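Local coordinates for membrane protein, putative (Geobacter sulfurreducens PCA, PDB 2QYB) that is a putative membrane protein of the sodium:solute symporter family, perhaps with transporter and phosphatase activities, represented here by its GAF domain, at residues A[18-21]-A[22-26]. Residues are numbered along the deposited sequence; the frame is centred on the assembly and turned at random.
Sequences LQII and MDDLL
Four successive i to i+4 backbone bonds tie L18-I21 to M22-L26, two consecutive turns of the long alpha-helix 10-32 that precedes the antiparallel sheet of the GAF domain. The amides of M22, D23, D24 and L25 donate to the carbonyls of L18, Q19, I20 and I21; the shortest, D23 N to Q19 O at 2.8 Å, is almost straight, with an N-H...O angle of 174°. Side chains one turn apart add to this. Q19 has CG anti to the backbone N (chi1 -170°), and its chain then bends at chi2, which brings its amide forward to D23, where NE2 donates to OD1 at 3.0 Å. This bond is moderately bent, 144° at the hydrogen; the acceptor lies in the amide plane of Q19, whereas NE2 approaches from above the carboxylate plane of D23. Both groups also hold the neighbouring edge strand 49-56: Q19 NE2 bonds the carbonyl of R52, and D23 OD1 bonds the hydroxyl of S53. The buried selenomethionine M22 bends at chi3, placing CE 3.8 Å from Q19 NE2, while its CG lies 4.2 Å from L18 CD1. Beyond these turns, M22 packs on I40 of strand 37-43 and L152 of helix 139-158, and on L16 of the second subunit, so this face of the helix joins sheet, partner helix and dimer contact. Elsewhere on the helix, I21 and L25 run side by side, CG2 to CD1 3.9 Å, with L25 also touching L148 of helix 139-158. I20 and D24 point the same way, D24 on the surface and I20 partly covered by R52 of the second subunit, and I20 CG2 stands 3.5 Å from D24 OD2.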
loop_
_atom_site.group_PDB
_atom_site.type_symbol
_atom_site.label_atom_id
_atom_site.label_comp_id
_atom_site.label_asym_id
_atom_site.label_seq_id
_atom_site.Cartn_x
_atom_site.Cartn_y
_atom_site.Cartn_z
ATOM N N LEU A 18 -1.174 -6.728 9.017
ATOM C CA LEU A 18 -2.438 -6.052 9.031
ATOM C C LEU A 18 -2.626 -5.206 7.777
ATOM O O LEU A 18 -3.671 -5.251 7.169
ATOM C CB LEU A 18 -2.570 -5.195 10.292
ATOM C CG LEU A 18 -3.785 -4.254 10.348
ATOM C CD1 LEU A 18 -5.126 -5.034 10.301
ATOM C CD2 LEU A 18 -3.612 -3.334 11.579
ATOM N N GLN A 19 -1.589 -4.461 7.401
ATOM C CA GLN A 19 -1.597 -3.642 6.177
ATOM C C GLN A 19 -2.015 -4.381 4.898
ATOM O O GLN A 19 -2.808 -3.874 4.101
ATOM C CB GLN A 19 -0.211 -3.069 5.978
ATOM C CG GLN A 19 -0.125 -2.024 4.914
ATOM C CD GLN A 19 -0.887 -0.726 5.275
ATOM O OE1 GLN A 19 -0.557 -0.040 6.264
ATOM N NE2 GLN A 19 -1.907 -0.388 4.456
ATOM N N ILE A 20 -1.436 -5.554 4.703
ATOM C CA ILE A 20 -1.652 -6.402 3.538
ATOM C C ILE A 20 -3.071 -6.948 3.540
ATOM O O ILE A 20 -3.719 -7.006 2.493
ATOM C CB ILE A 20 -0.653 -7.608 3.532
ATOM C CG1 ILE A 20 0.799 -7.110 3.354
ATOM C CG2 ILE A 20 -1.037 -8.616 2.432
ATOM C CD1 ILE A 20 1.912 -8.090 3.838
ATOM N N ILE A 21 -3.550 -7.348 4.718
ATOM C CA ILE A 21 -4.926 -7.737 4.870
ATOM C C ILE A 21 -5.834 -6.583 4.382
ATOM O O ILE A 21 -6.707 -6.801 3.514
ATOM C CB ILE A 21 -5.223 -8.153 6.342
ATOM C CG1 ILE A 21 -4.704 -9.566 6.643
ATOM C CG2 ILE A 21 -6.718 -8.167 6.650
ATOM C CD1 ILE A 21 -4.707 -9.889 8.135
HETATM N N MSE A 22 -5.612 -5.358 4.895
HETATM C CA MSE A 22 -6.476 -4.204 4.541
HETATM C C MSE A 22 -6.402 -3.902 3.076
HETATM O O MSE A 22 -7.411 -3.810 2.411
HETATM C CB MSE A 22 -6.107 -2.940 5.292
HETATM C CG MSE A 22 -6.233 -3.074 6.769
HETATM SE SE MSE A 22 -5.998 -1.385 7.825
HETATM C CE MSE A 22 -4.089 -0.938 7.482
ATOM N N ASP A 23 -5.193 -3.733 2.571
ATOM C CA ASP A 23 -5.013 -3.455 1.145
ATOM C C ASP A 23 -5.677 -4.496 0.236
ATOM O O ASP A 23 -6.235 -4.133 -0.777
ATOM C CB ASP A 23 -3.506 -3.347 0.809
ATOM C CG ASP A 23 -2.875 -1.986 1.254
ATOM O OD1 ASP A 23 -3.469 -1.190 2.001
ATOM O OD2 ASP A 23 -1.754 -1.711 0.841
ATOM N N ASP A 24 -5.546 -5.786 0.569
ATOM C CA ASP A 24 -6.119 -6.869 -0.266
ATOM C C ASP A 24 -7.620 -6.785 -0.231
ATOM O O ASP A 24 -8.290 -6.968 -1.228
ATOM C CB ASP A 24 -5.702 -8.287 0.209
ATOM C CG ASP A 24 -4.250 -8.616 -0.071
ATOM O OD1 ASP A 24 -3.580 -7.830 -0.795
ATOM O OD2 ASP A 24 -3.773 -9.670 0.451
ATOM N N LEU A 25 -8.171 -6.511 0.938
ATOM C CA LEU A 25 -9.628 -6.425 1.042
ATOM C C LEU A 25 -10.195 -5.300 0.211
ATOM O O LEU A 25 -11.135 -5.499 -0.505
ATOM C CB LEU A 25 -10.087 -6.369 2.515
ATOM C CG LEU A 25 -10.042 -7.775 3.193
ATOM C CD1 LEU A 25 -10.126 -7.726 4.722
ATOM C CD2 LEU A 25 -11.115 -8.725 2.645
ATOM N N LEU A 26 -9.600 -4.119 0.272
ATOM C CA LEU A 26 -10.067 -2.995 -0.571
ATOM C C LEU A 26 -9.906 -3.302 -2.076
ATOM O O LEU A 26 -10.799 -3.037 -2.848
ATOM C CB LEU A 26 -9.328 -1.707 -0.259
ATOM C CG LEU A 26 -9.368 -1.108 1.143
ATOM C CD1 LEU A 26 -8.587 0.304 1.216
ATOM C CD2 LEU A 26 -10.803 -1.012 1.661
#